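Local atomic coordinates of 5'-deoxynucleotidase (Pyrococcus horikoshii, PDB entry 2CQZ), a protein that probably hydrolyses 2'-deoxyribonucleoside 5'-phosphates to deoxyribonucleosides and inorganic phosphate with the help of a bound divalent metal ion. Residues Glu29-Ile33 with Ala34-Phe38; Val11-Leu14 with Lys15-Arg19; Val60-Ala63 with Leu64-Ile68; Ile43-Val46 with Leu47-Leu51. One frame throughout, in Å; residues are numbered along the deposited sequence.

Four local contacts follow one another along the chain, none nested in or crossing another. Contact 2 (11-19) closes the turn leaving helix 5-11. Contact 1 (29-38) closes the loop before helix 33-53 and starts that helix, with His36 on the nickel. Contact 4 (43-51) lies further along the same helix, and contact 3 (60-68) forms most of helix 60-69. Contacts 2 and 1 meet through a probable backbone bond from Ile33 to Leu17 and the Glu31-Arg19 salt bridge. Contacts 4 and 3, with centres about 11 Å apart, join where Thr44 packs on Ala63, Leu64 and Ala67. All four touch the second subunit.

Contact 1: Glu29-Ile33 with Ala34-Phe38; sequences EPESI and ADHSF. With NI (nickel (II) ion), chain G.
Asp35 reaches back from the first turn of helix 33-53 to Ser32, the residue just before it. Its OD2 accepts from Ser32 N at 2.9 Å, through a nearly straight N-H line (171°) arriving on the anti side of the carboxylate. Ser32 answers with its own side chain: OG stands between the backbone N and the carbonyl carbon (chi1 66°), where it accepts from Asp35 N at 3.1 Å. Ser32 OG and Asp35 OD1 also bond reciprocally with Asp35 and Ser32 of the second subunit.

Glu31 lays CB against Asp35 CB at 3.8 Å. Its extended chain then passes slantwise by His36, OE1 lying 3.7 Å from His36 CB and the carboxylate turned 76° from the ring plane. Trp22 and Arg19 of the same chain hold OE2, and Lys15 of the second subunit pairs with OE1. Ile33 joins mainly through its carbonyl, O taking the hydrogen of Ser37 N at 2.9 Å, while its side chain packs on Leu14 and Leu17.

His36 NE2 binds nickel at 2.3 Å beside His70, Asp71 and Asp127, its ND1 bonded to Asp130. A capping box thus begins the helix that supplies the first histidine of an HD-domain metal site.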
ATOM      1  N   GLU A  29      -1.125   0.069   7.547  1.00 48.73           N
ATOM      2  CA  GLU A  29       0.035  -0.704   7.032  1.00 47.71           C
ATOM      3  C   GLU A  29       0.743  -1.434   8.147  1.00 43.18           C
ATOM      4  O   GLU A  29       1.864  -1.080   8.508  1.00 43.22           O
ATOM      5  CB  GLU A  29       1.054   0.191   6.346  1.00 49.64           C
ATOM      6  CG  GLU A  29       0.528   1.013   5.197  1.00 57.45           C
ATOM      7  CD  GLU A  29       1.613   1.310   4.171  1.00 67.12           C
ATOM      8  OE1 GLU A  29       1.291   2.032   3.209  1.00 72.06           O
ATOM      9  OE2 GLU A  29       2.765   0.815   4.302  1.00 68.94           O
ATOM     10  N   PRO A  30       0.121  -2.494   8.678  1.00 39.66           N
ATOM     11  CA  PRO A  30       0.677  -3.284   9.776  1.00 35.60           C
ATOM     12  C   PRO A  30       1.923  -4.056   9.440  1.00 32.98           C
ATOM     13  O   PRO A  30       2.124  -4.478   8.307  1.00 32.37           O
ATOM     14  CB  PRO A  30      -0.483  -4.190  10.161  1.00 34.01           C
ATOM     15  CG  PRO A  30      -1.099  -4.472   8.851  1.00 36.91           C
ATOM     16  CD  PRO A  30      -1.111  -3.120   8.167  1.00 38.98           C
ATOM     17  N   GLU A  31       2.760  -4.208  10.454  1.00 30.91           N
ATOM     18  CA  GLU A  31       3.992  -4.944  10.356  1.00 28.79           C
ATOM     19  C   GLU A  31       3.632  -6.366   9.948  1.00 29.33           C
ATOM     20  O   GLU A  31       2.472  -6.783  10.057  1.00 28.78           O
ATOM     21  CB  GLU A  31       4.679  -4.955  11.720  1.00 29.03           C
ATOM     22  CG  GLU A  31       3.725  -5.244  12.886  1.00 26.42           C
ATOM     23  CD  GLU A  31       4.439  -5.720  14.161  1.00 29.12           C
ATOM     24  OE1 GLU A  31       5.698  -5.751  14.191  1.00 26.58           O
ATOM     25  OE2 GLU A  31       3.724  -6.062  15.136  1.00 22.83           O
ATOM     26  N   SER A  32       4.617  -7.104   9.457  1.00 27.51           N
ATOM     27  CA  SER A  32       4.362  -8.485   9.098  1.00 28.79           C
ATOM     28  C   SER A  32       4.759  -9.311  10.323  1.00 28.41           C
ATOM     29  O   SER A  32       5.335  -8.779  11.285  1.00 27.71           O
ATOM     30  CB  SER A  32       5.200  -8.907   7.884  1.00 28.09           C
ATOM     31  OG  SER A  32       6.587  -8.918   8.186  1.00 31.27           O
ATOM     32  N   ILE A  33       4.456 -10.603  10.289  1.00 26.97           N
ATOM     33  CA  ILE A  33       4.829 -11.457  11.400  1.00 26.36           C
ATOM     34  C   ILE A  33       6.355 -11.501  11.483  1.00 26.75           C
ATOM     35  O   ILE A  33       6.912 -11.524  12.580  1.00 27.08           O
ATOM     36  CB  ILE A  33       4.253 -12.890  11.250  1.00 27.58           C
ATOM     37  CG1 ILE A  33       2.728 -12.833  11.142  1.00 26.99           C
ATOM     38  CG2 ILE A  33       4.653 -13.731  12.450  1.00 24.20           C
ATOM     39  CD1 ILE A  33       2.073 -14.162  10.914  1.00 26.21           C
ATOM     40  N   ALA A  34       7.028 -11.495  10.331  1.00 27.18           N
ATOM     41  CA  ALA A  34       8.498 -11.504  10.301  1.00 27.32           C
ATOM     42  C   ALA A  34       9.076 -10.225  10.924  1.00 28.66           C
ATOM     43  O   ALA A  34      10.086 -10.292  11.622  1.00 29.26           O
ATOM     44  CB  ALA A  34       9.006 -11.666   8.881  1.00 24.27           C
ATOM     45  N   ASP A  35       8.452  -9.067  10.671  1.00 30.30           N
ATOM     46  CA  ASP A  35       8.914  -7.804  11.270  1.00 31.74           C
ATOM     47  C   ASP A  35       8.911  -7.988  12.782  1.00 31.63           C
ATOM     48  O   ASP A  35       9.887  -7.699  13.475  1.00 32.24           O
ATOM     49  CB  ASP A  35       7.964  -6.645  10.955  1.00 31.66           C
ATOM     50  CG  ASP A  35       8.165  -6.069   9.579  1.00 36.77           C
ATOM     51  OD1 ASP A  35       9.335  -5.919   9.176  1.00 41.69           O
ATOM     52  OD2 ASP A  35       7.152  -5.748   8.918  1.00 38.50           O
ATOM     53  N   HIS A  36       7.777  -8.470  13.276  1.00 31.45           N
ATOM     54  CA  HIS A  36       7.577  -8.722  14.689  1.00 31.95           C
ATOM     55  C   HIS A  36       8.650  -9.658  15.239  1.00 32.57           C
ATOM     56  O   HIS A  36       9.303  -9.344  16.237  1.00 33.56           O
ATOM     57  CB  HIS A  36       6.179  -9.320  14.898  1.00 32.03           C
ATOM     58  CG  HIS A  36       5.939  -9.832  16.282  1.00 32.45           C
ATOM     59  ND1 HIS A  36       6.127  -9.057  17.406  1.00 35.29           N
ATOM     60  CD2 HIS A  36       5.566 -11.056  16.729  1.00 28.61           C
ATOM     61  CE1 HIS A  36       5.884  -9.780  18.484  1.00 31.18           C
ATOM     62  NE2 HIS A  36       5.543 -10.996  18.100  1.00 30.47           N
ATOM     63  N   SER A  37       8.842 -10.800  14.581  1.00 31.63           N
ATOM     64  CA  SER A  37       9.826 -11.780  15.030  1.00 31.32           C
ATOM     65  C   SER A  37      11.216 -11.184  15.093  1.00 32.14           C
ATOM     66  O   SER A  37      11.990 -11.499  16.000  1.00 32.62           O
ATOM     67  CB  SER A  37       9.819 -13.018  14.118  1.00 31.14           C
ATOM     68  OG  SER A  37       8.588 -13.729  14.220  1.00 29.14           O
ATOM     69  N   PHE A  38      11.551 -10.323  14.136  1.00 30.83           N
ATOM     70  CA  PHE A  38      12.872  -9.742  14.199  1.00 30.03           C
ATOM     71  C   PHE A  38      13.009  -8.910  15.461  1.00 30.22           C
ATOM     72  O   PHE A  38      14.006  -8.965  16.167  1.00 31.27           O
ATOM     73  CB  PHE A  38      13.066  -8.855  12.968  1.00 31.50           C
ATOM     74  CG  PHE A  38      14.322  -8.050  13.123  1.00 29.49           C
ATOM     75  CD1 PHE A  38      14.238  -6.688  13.382  1.00 28.17           C
ATOM     76  CD2 PHE A  38      15.556  -8.677  13.066  1.00 29.37           C
ATOM     77  CE1 PHE A  38      15.397  -5.955  13.595  1.00 30.62           C
ATOM     78  CE2 PHE A  38      16.714  -7.935  13.282  1.00 29.33           C
ATOM     79  CZ  PHE A  38      16.639  -6.574  13.550  1.00 25.40           C
TER
HETATM   80 NI    NI G 601       5.051 -13.054  18.900  1.00 83.01          NI

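Contact 2: Val11-Leu14 with Lys15-Arg19; sequences VQTL and KRLPR
Gln12 and Lys15 lie side by side and point the same way, Gln12 NE2 coming within 3.6 Å of Lys15 NZ. Both nitrogens turn to Asp130 of the second subunit, Lys15 by a salt bridge and Gln12 by a weak bond, and Lys15 also bonds to Gln134 there. Lys15 CG meanwhile rests 3.4 Å from Gln12 O, beside the backbone bond that Lys15 N gives to the same oxygen.

Arg16 takes another course. Its chain bends at chi3 (-72°), folding the guanidinium back over Thr13: Thr13 CA lies over one face of the group, offset toward its rim, and Arg16 NH2 comes within 3.5 Å of Thr13 CG2. Arg16 NE and NH2 donate to the carbonyls of Leu23 and Ile24, respectively, of the fifth subunit, while Thr13 OG1 bonds to Leu10 O. From the following residue Leu17 slants across the same threonine, CD1 meeting Thr13 CG2 at 3.7 Å.

Thr13 O is gripped twice. Arg16 N approaches from above the carbonyl plane at 2.9 Å, whereas Leu17 N lies in that plane at 3.1 Å. Bonds from i+3 donors, joined by this last i+4 bond, describe a helix-like turn at the end of helix 5-11; beyond it the chain pairs with the loop before helix 33-53 in the HD domain.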
ATOM      1  N   VAL A  11       8.669 -20.544   5.557  1.00 28.74           N
ATOM      2  CA  VAL A  11       8.813 -19.578   6.653  1.00 29.00           C
ATOM      3  C   VAL A  11       8.901 -18.139   6.161  1.00 30.09           C
ATOM      4  O   VAL A  11       8.556 -17.215   6.897  1.00 29.17           O
ATOM      5  CB  VAL A  11      10.055 -19.910   7.552  1.00 29.68           C
ATOM      6  CG1 VAL A  11      10.513 -18.673   8.358  1.00 28.87           C
ATOM      7  CG2 VAL A  11       9.716 -21.012   8.547  1.00 30.28           C
ATOM      8  N   GLN A  12       9.347 -17.951   4.921  1.00 29.70           N
ATOM      9  CA  GLN A  12       9.423 -16.615   4.369  1.00 30.40           C
ATOM     10  C   GLN A  12       8.033 -16.043   4.142  1.00 29.73           C
ATOM     11  O   GLN A  12       7.890 -14.856   3.862  1.00 28.67           O
ATOM     12  CB  GLN A  12      10.203 -16.596   3.055  1.00 31.39           C
ATOM     13  CG  GLN A  12      11.719 -16.726   3.234  1.00 39.60           C
ATOM     14  CD  GLN A  12      12.509 -16.226   2.036  1.00 47.57           C
ATOM     15  OE1 GLN A  12      12.157 -16.488   0.882  1.00 53.69           O
ATOM     16  NE2 GLN A  12      13.595 -15.515   2.307  1.00 48.42           N
ATOM     17  N   THR A  13       7.007 -16.884   4.254  1.00 30.08           N
ATOM     18  CA  THR A  13       5.624 -16.431   4.087  1.00 30.71           C
ATOM     19  C   THR A  13       5.306 -15.426   5.202  1.00 31.04           C
ATOM     20  O   THR A  13       4.386 -14.617   5.087  1.00 32.48           O
ATOM     21  CB  THR A  13       4.631 -17.607   4.183  1.00 30.79           C
ATOM     22  OG1 THR A  13       5.045 -18.649   3.299  1.00 31.71           O
ATOM     23  CG2 THR A  13       3.236 -17.174   3.775  1.00 31.32           C
ATOM     24  N   LEU A  14       6.080 -15.487   6.283  1.00 29.19           N
ATOM     25  CA  LEU A  14       5.905 -14.575   7.406  1.00 30.18           C
ATOM     26  C   LEU A  14       6.163 -13.124   7.000  1.00 29.46           C
ATOM     27  O   LEU A  14       5.688 -12.195   7.664  1.00 29.73           O
ATOM     28  CB  LEU A  14       6.836 -14.957   8.565  1.00 30.13           C
ATOM     29  CG  LEU A  14       6.535 -16.304   9.239  1.00 32.24           C
ATOM     30  CD1 LEU A  14       7.520 -16.524  10.378  1.00 33.53           C
ATOM     31  CD2 LEU A  14       5.088 -16.333   9.746  1.00 31.64           C
ATOM     32  N   LYS A  15       6.919 -12.927   5.921  1.00 28.47           N
ATOM     33  CA  LYS A  15       7.213 -11.584   5.436  1.00 27.45           C
ATOM     34  C   LYS A  15       5.950 -11.008   4.833  1.00 28.40           C
ATOM     35  O   LYS A  15       5.766  -9.797   4.827  1.00 28.91           O
ATOM     36  CB  LYS A  15       8.300 -11.608   4.359  1.00 26.48           C
ATOM     37  CG  LYS A  15       9.657 -12.069   4.828  1.00 27.36           C
ATOM     38  CD  LYS A  15      10.682 -11.991   3.707  1.00 22.42           C
ATOM     39  CE  LYS A  15      12.058 -12.328   4.232  1.00 20.57           C
ATOM     40  NZ  LYS A  15      13.129 -12.096   3.238  1.00 15.39           N
ATOM     41  N   ARG A  16       5.073 -11.880   4.338  1.00 28.32           N
ATOM     42  CA  ARG A  16       3.836 -11.433   3.702  1.00 28.96           C
ATOM     43  C   ARG A  16       2.621 -11.391   4.596  1.00 28.75           C
ATOM     44  O   ARG A  16       1.658 -10.695   4.293  1.00 31.08           O
ATOM     45  CB  ARG A  16       3.487 -12.323   2.511  1.00 28.97           C
ATOM     46  CG  ARG A  16       4.552 -12.398   1.461  1.00 29.59           C
ATOM     47  CD  ARG A  16       4.006 -13.015   0.192  1.00 30.97           C
ATOM     48  NE  ARG A  16       3.749 -14.446   0.304  1.00 30.79           N
ATOM     49  CZ  ARG A  16       4.700 -15.376   0.379  1.00 35.35           C
ATOM     50  NH1 ARG A  16       5.983 -15.023   0.357  1.00 26.69           N
ATOM     51  NH2 ARG A  16       4.366 -16.665   0.463  1.00 27.84           N
ATOM     52  N   LEU A  17       2.644 -12.165   5.672  1.00 28.30           N
ATOM     53  CA  LEU A  17       1.473 -12.200   6.542  1.00 28.53           C
ATOM     54  C   LEU A  17       1.489 -11.060   7.566  1.00 28.28           C
ATOM     55  O   LEU A  17       2.504 -10.754   8.177  1.00 29.24           O
ATOM     56  CB  LEU A  17       1.454 -13.548   7.264  1.00 27.77           C
ATOM     57  CG  LEU A  17       1.345 -14.729   6.297  1.00 27.33           C
ATOM     58  CD1 LEU A  17       1.660 -16.066   6.971  1.00 25.59           C
ATOM     59  CD2 LEU A  17      -0.051 -14.872   5.692  1.00 31.53           C
ATOM     60  N   PRO A  18       0.339 -10.404   7.717  1.00 27.73           N
ATOM     61  CA  PRO A  18       0.226  -9.279   8.645  1.00 26.06           C
ATOM     62  C   PRO A  18      -0.085  -9.693  10.083  1.00 26.79           C
ATOM     63  O   PRO A  18      -0.682 -10.739  10.323  1.00 29.11           O
ATOM     64  CB  PRO A  18      -0.916  -8.473   8.047  1.00 25.26           C
ATOM     65  CG  PRO A  18      -1.819  -9.529   7.520  1.00 27.00           C
ATOM     66  CD  PRO A  18      -0.838 -10.469   6.830  1.00 27.89           C
ATOM     67  N   ARG A  19       0.339  -8.873  11.037  1.00 27.45           N
ATOM     68  CA  ARG A  19      -0.010  -9.102  12.383  1.00 25.73           C
ATOM     69  C   ARG A  19      -1.400  -8.584  12.501  1.00 27.03           C
ATOM     70  O   ARG A  19      -1.657  -7.388  12.488  1.00 26.54           O
ATOM     71  CB  ARG A  19       0.935  -8.274  13.253  1.00 24.69           C
ATOM     72  CG  ARG A  19       2.359  -8.831  13.231  1.00 19.47           C
ATOM     73  CD  ARG A  19       2.676  -9.728  14.442  1.00 17.02           C
ATOM     74  NE  ARG A  19       2.848  -8.910  15.647  1.00 27.68           N
ATOM     75  CZ  ARG A  19       2.732  -9.495  16.848  1.00 27.44           C
ATOM     76  NH1 ARG A  19       2.507 -10.795  16.957  1.00 20.91           N
ATOM     77  NH2 ARG A  19       2.873  -8.745  17.946  1.00 33.76           N
TER

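Contact 3: Val60-Ala63 with Leu64-Ile68; sequences VEKA and LKMAI
Glu61 holds CG anti to its backbone N (chi1 -170°), whereas Lys65 holds CG anti to its carbonyl carbon (chi1 -71°), which swings its chain back toward the preceding turn. The two extended chains end up alongside each other, pointing the same way. Their ends form a salt bridge, Glu61 OE2 to Lys65 NZ at 3.2 Å, although the hydrogen bond within it is weak. Nearer the backbone, Glu61 CG and Lys65 CE pack at 3.9 Å. A leucine in place of Lys65 would probably leave the Glu61 carboxylate without its positive mate on this helix and more able to turn.

Two further i to i+4 pairs also run side by side. Leu64 CD1 lies against Val60 CG1 at 3.9 Å, and Met66, bent at chi3, lays its CE against Lys62 CD at 3.7 Å, with Lys62 NZ going on to a salt bridge with Glu111. Backbone bonds such as Met66 N to Lys62 O (2.8 Å) keep the spacing.

Three surroundings receive helix 60-69: Ala63, Leu64 and Ala67 pack on Thr44 of helix 33-53, Met66 meets helices 106-114 and 118-140, and at the second subunit Val60 packs on Glu61 and Leu64 on Lys65 of that chain, and the reverse.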
ATOM      1  N   VAL A  60      21.730 -17.997  26.204  1.00 34.33           N
ATOM      2  CA  VAL A  60      21.466 -17.105  25.087  1.00 34.30           C
ATOM      3  C   VAL A  60      21.163 -17.823  23.787  1.00 33.72           C
ATOM      4  O   VAL A  60      20.235 -17.442  23.073  1.00 33.78           O
ATOM      5  CB  VAL A  60      22.636 -16.142  24.859  1.00 34.41           C
ATOM      6  CG1 VAL A  60      22.324 -15.217  23.682  1.00 35.68           C
ATOM      7  CG2 VAL A  60      22.883 -15.334  26.124  1.00 34.30           C
ATOM      8  N   GLU A  61      21.930 -18.860  23.473  1.00 33.77           N
ATOM      9  CA  GLU A  61      21.685 -19.585  22.237  1.00 33.79           C
ATOM     10  C   GLU A  61      20.246 -20.064  22.200  1.00 33.54           C
ATOM     11  O   GLU A  61      19.535 -19.830  21.219  1.00 33.50           O
ATOM     12  CB  GLU A  61      22.617 -20.785  22.096  1.00 34.39           C
ATOM     13  CG  GLU A  61      22.554 -21.418  20.707  1.00 35.71           C
ATOM     14  CD  GLU A  61      23.464 -22.616  20.570  1.00 43.61           C
ATOM     15  OE1 GLU A  61      24.671 -22.496  20.892  1.00 46.99           O
ATOM     16  OE2 GLU A  61      22.966 -23.676  20.130  1.00 45.06           O
ATOM     17  N   LYS A  62      19.808 -20.725  23.269  1.00 32.34           N
ATOM     18  CA  LYS A  62      18.438 -21.219  23.313  1.00 31.75           C
ATOM     19  C   LYS A  62      17.418 -20.099  23.209  1.00 32.30           C
ATOM     20  O   LYS A  62      16.414 -20.226  22.509  1.00 32.37           O
ATOM     21  CB  LYS A  62      18.157 -22.000  24.588  1.00 29.98           C
ATOM     22  CG  LYS A  62      16.838 -22.741  24.487  1.00 32.56           C
ATOM     23  CD  LYS A  62      16.258 -23.073  25.832  1.00 40.31           C
ATOM     24  CE  LYS A  62      17.087 -24.085  26.597  1.00 41.36           C
ATOM     25  NZ  LYS A  62      16.443 -24.303  27.929  1.00 44.77           N
ATOM     26  N   ALA A  63      17.666 -18.999  23.909  1.00 32.48           N
ATOM     27  CA  ALA A  63      16.741 -17.869  23.868  1.00 32.86           C
ATOM     28  C   ALA A  63      16.590 -17.310  22.452  1.00 33.87           C
ATOM     29  O   ALA A  63      15.468 -17.061  21.991  1.00 34.40           O
ATOM     30  CB  ALA A  63      17.213 -16.771  24.808  1.00 30.91           C
ATOM     31  N   LEU A  64      17.715 -17.108  21.764  1.00 34.64           N
ATOM     32  CA  LEU A  64      17.670 -16.566  20.415  1.00 34.01           C
ATOM     33  C   LEU A  64      16.956 -17.498  19.447  1.00 34.71           C
ATOM     34  O   LEU A  64      16.201 -17.039  18.593  1.00 36.77           O
ATOM     35  CB  LEU A  64      19.083 -16.240  19.919  1.00 33.16           C
ATOM     36  CG  LEU A  64      19.763 -15.058  20.626  1.00 32.74           C
ATOM     37  CD1 LEU A  64      21.131 -14.823  20.014  1.00 31.94           C
ATOM     38  CD2 LEU A  64      18.906 -13.793  20.503  1.00 28.10           C
ATOM     39  N   LYS A  65      17.175 -18.803  19.573  1.00 34.58           N
ATOM     40  CA  LYS A  65      16.489 -19.745  18.691  1.00 34.29           C
ATOM     41  C   LYS A  65      15.010 -19.717  19.021  1.00 33.31           C
ATOM     42  O   LYS A  65      14.161 -19.715  18.132  1.00 32.69           O
ATOM     43  CB  LYS A  65      17.010 -21.171  18.875  1.00 34.14           C
ATOM     44  CG  LYS A  65      18.405 -21.423  18.338  1.00 36.29           C
ATOM     45  CD  LYS A  65      18.781 -22.878  18.562  1.00 41.81           C
ATOM     46  CE  LYS A  65      20.206 -23.160  18.130  1.00 44.60           C
ATOM     47  NZ  LYS A  65      20.521 -24.613  18.222  1.00 50.65           N
ATOM     48  N   MET A  66      14.707 -19.687  20.312  1.00 33.43           N
ATOM     49  CA  MET A  66      13.324 -19.669  20.778  1.00 34.41           C
ATOM     50  C   MET A  66      12.597 -18.414  20.295  1.00 35.35           C
ATOM     51  O   MET A  66      11.409 -18.450  19.982  1.00 36.32           O
ATOM     52  CB  MET A  66      13.304 -19.749  22.302  1.00 34.96           C
ATOM     53  CG  MET A  66      11.964 -20.087  22.911  1.00 36.36           C
ATOM     54  SD  MET A  66      12.107 -20.230  24.715  1.00 42.68           S
ATOM     55  CE  MET A  66      12.845 -21.894  24.881  1.00 35.94           C
ATOM     56  N   ALA A  67      13.311 -17.296  20.228  1.00 35.82           N
ATOM     57  CA  ALA A  67      12.697 -16.061  19.759  1.00 36.47           C
ATOM     58  C   ALA A  67      12.428 -16.150  18.251  1.00 36.10           C
ATOM     59  O   ALA A  67      11.391 -15.708  17.768  1.00 35.95           O
ATOM     60  CB  ALA A  67      13.607 -14.860  20.071  1.00 36.10           C
ATOM     61  N   ILE A  68      13.370 -16.729  17.518  1.00 36.04           N
ATOM     62  CA  ILE A  68      13.250 -16.859  16.072  1.00 36.39           C
ATOM     63  C   ILE A  68      12.122 -17.804  15.660  1.00 37.10           C
ATOM     64  O   ILE A  68      11.408 -17.566  14.680  1.00 37.60           O
ATOM     65  CB  ILE A  68      14.578 -17.379  15.461  1.00 35.28           C
ATOM     66  CG1 ILE A  68      15.666 -16.318  15.606  1.00 35.91           C
ATOM     67  CG2 ILE A  68      14.378 -17.743  14.004  1.00 34.49           C
ATOM     68  CD1 ILE A  68      17.045 -16.777  15.170  1.00 35.05           C
TER

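Contact 4: Ile43-Val46 with Leu47-Leu51; sequences ITLV and LADVL
Leu47 overlaps Ile43 one turn earlier in helix 33-53, the two side chains lying side by side and pointing the same way. Ile43 puts its CG2 branch anti to the backbone N, which directs that methyl forward along the helix to meet Leu47 CD1 at 3.7 Å. Leu47 CG in turn lies 3.4 Å from Ile43 O, the carbonyl that also accepts from Leu47 N at 2.8 Å. Ile43 continues onto Ala126 and Leu47 onto Leu122, both on helix 118-140. Replacing Leu47 by an alanine is likely to open a gap between Ile43 and Leu122, leaving the CG2 methyl of Ile43 without its neighbour.

On another side of the helix, Asp49 N donates to Leu45 O at 3.2 Å and, weakly, to Val46 O. The carboxylate carbon Asp49 CG lies 3.6 Å from Leu45 O, and both residues pack on Lys65 of the second subunit. Val50 CG2 sits 3.5 Å from Val46 O, the acceptor of its own N-H.

This i to i+4 packing of Ile43 and Leu47 puts both on the face of helix 33-53 that meets helix 118-140 in the all-helical HD domain.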
ATOM      1  N   ILE A  43      15.152  -7.691  20.840  1.00 28.27           N
ATOM      2  CA  ILE A  43      14.903  -7.361  22.232  1.00 29.09           C
ATOM      3  C   ILE A  43      15.464  -8.488  23.107  1.00 30.14           C
ATOM      4  O   ILE A  43      16.096  -8.239  24.139  1.00 30.36           O
ATOM      5  CB  ILE A  43      13.393  -7.169  22.492  1.00 29.27           C
ATOM      6  CG1 ILE A  43      12.888  -5.944  21.714  1.00 30.31           C
ATOM      7  CG2 ILE A  43      13.142  -7.016  23.984  1.00 32.40           C
ATOM      8  CD1 ILE A  43      11.399  -5.700  21.804  1.00 30.64           C
ATOM      9  N   THR A  44      15.251  -9.729  22.676  1.00 31.21           N
ATOM     10  CA  THR A  44      15.765 -10.882  23.407  1.00 31.34           C
ATOM     11  C   THR A  44      17.279 -10.736  23.565  1.00 32.68           C
ATOM     12  O   THR A  44      17.825 -10.962  24.644  1.00 33.30           O
ATOM     13  CB  THR A  44      15.462 -12.196  22.659  1.00 30.81           C
ATOM     14  OG1 THR A  44      14.049 -12.420  22.643  1.00 31.82           O
ATOM     15  CG2 THR A  44      16.149 -13.371  23.338  1.00 29.01           C
ATOM     16  N   LEU A  45      17.957 -10.351  22.489  1.00 32.22           N
ATOM     17  CA  LEU A  45      19.403 -10.182  22.529  1.00 32.09           C
ATOM     18  C   LEU A  45      19.794  -9.105  23.534  1.00 33.14           C
ATOM     19  O   LEU A  45      20.599  -9.330  24.441  1.00 33.71           O
ATOM     20  CB  LEU A  45      19.931  -9.811  21.135  1.00 31.44           C
ATOM     21  CG  LEU A  45      21.429  -9.509  21.021  1.00 32.15           C
ATOM     22  CD1 LEU A  45      22.251 -10.641  21.632  1.00 34.91           C
ATOM     23  CD2 LEU A  45      21.788  -9.311  19.564  1.00 26.19           C
ATOM     24  N   VAL A  46      19.212  -7.928  23.361  1.00 33.49           N
ATOM     25  CA  VAL A  46      19.483  -6.795  24.233  1.00 32.49           C
ATOM     26  C   VAL A  46      19.237  -7.101  25.712  1.00 33.30           C
ATOM     27  O   VAL A  46      20.092  -6.811  26.557  1.00 33.93           O
ATOM     28  CB  VAL A  46      18.636  -5.590  23.792  1.00 31.85           C
ATOM     29  CG1 VAL A  46      18.750  -4.457  24.795  1.00 32.36           C
ATOM     30  CG2 VAL A  46      19.124  -5.122  22.435  1.00 34.72           C
ATOM     31  N   LEU A  47      18.074  -7.679  26.023  1.00 33.13           N
ATOM     32  CA  LEU A  47      17.743  -8.023  27.407  1.00 33.56           C
ATOM     33  C   LEU A  47      18.676  -9.090  27.956  1.00 34.37           C
ATOM     34  O   LEU A  47      19.101  -9.014  29.104  1.00 33.78           O
ATOM     35  CB  LEU A  47      16.297  -8.511  27.523  1.00 33.17           C
ATOM     36  CG  LEU A  47      15.205  -7.463  27.307  1.00 34.26           C
ATOM     37  CD1 LEU A  47      13.842  -8.112  27.471  1.00 37.37           C
ATOM     38  CD2 LEU A  47      15.373  -6.328  28.301  1.00 34.68           C
ATOM     39  N   ALA A  48      19.000 -10.084  27.135  1.00 35.48           N
ATOM     40  CA  ALA A  48      19.894 -11.148  27.568  1.00 36.90           C
ATOM     41  C   ALA A  48      21.194 -10.569  28.117  1.00 38.77           C
ATOM     42  O   ALA A  48      21.697 -11.038  29.132  1.00 39.69           O
ATOM     43  CB  ALA A  48      20.184 -12.090  26.414  1.00 37.13           C
ATOM     44  N   ASP A  49      21.738  -9.555  27.446  1.00 40.69           N
ATOM     45  CA  ASP A  49      22.968  -8.910  27.895  1.00 43.59           C
ATOM     46  C   ASP A  49      22.738  -8.190  29.228  1.00 43.67           C
ATOM     47  O   ASP A  49      23.577  -8.257  30.125  1.00 44.32           O
ATOM     48  CB  ASP A  49      23.467  -7.913  26.841  1.00 44.34           C
ATOM     49  CG  ASP A  49      23.955  -8.600  25.566  1.00 53.98           C
ATOM     50  OD1 ASP A  49      24.220  -7.900  24.556  1.00 58.89           O
ATOM     51  OD2 ASP A  49      24.082  -9.847  25.573  1.00 63.65           O
ATOM     52  N   VAL A  50      21.604  -7.503  29.361  1.00 43.53           N
ATOM     53  CA  VAL A  50      21.307  -6.807  30.605  1.00 43.03           C
ATOM     54  C   VAL A  50      21.264  -7.836  31.726  1.00 43.68           C
ATOM     55  O   VAL A  50      21.871  -7.638  32.782  1.00 44.49           O
ATOM     56  CB  VAL A  50      19.955  -6.076  30.538  1.00 42.52           C
ATOM     57  CG1 VAL A  50      19.583  -5.535  31.910  1.00 43.37           C
ATOM     58  CG2 VAL A  50      20.038  -4.939  29.551  1.00 43.81           C
ATOM     59  N   LEU A  51      20.551  -8.938  31.486  1.00 44.52           N
ATOM     60  CA  LEU A  51      20.434 -10.012  32.465  1.00 45.62           C
ATOM     61  C   LEU A  51      21.812 -10.577  32.802  1.00 46.55           C
ATOM     62  O   LEU A  51      22.073 -10.917  33.953  1.00 47.57           O
ATOM     63  CB  LEU A  51      19.515 -11.127  31.940  1.00 45.04           C
ATOM     64  CG  LEU A  51      18.029 -10.761  31.804  1.00 44.31           C
ATOM     65  CD1 LEU A  51      17.241 -11.937  31.259  1.00 42.54           C
ATOM     66  CD2 LEU A  51      17.483 -10.347  33.168  1.00 45.35           C
TER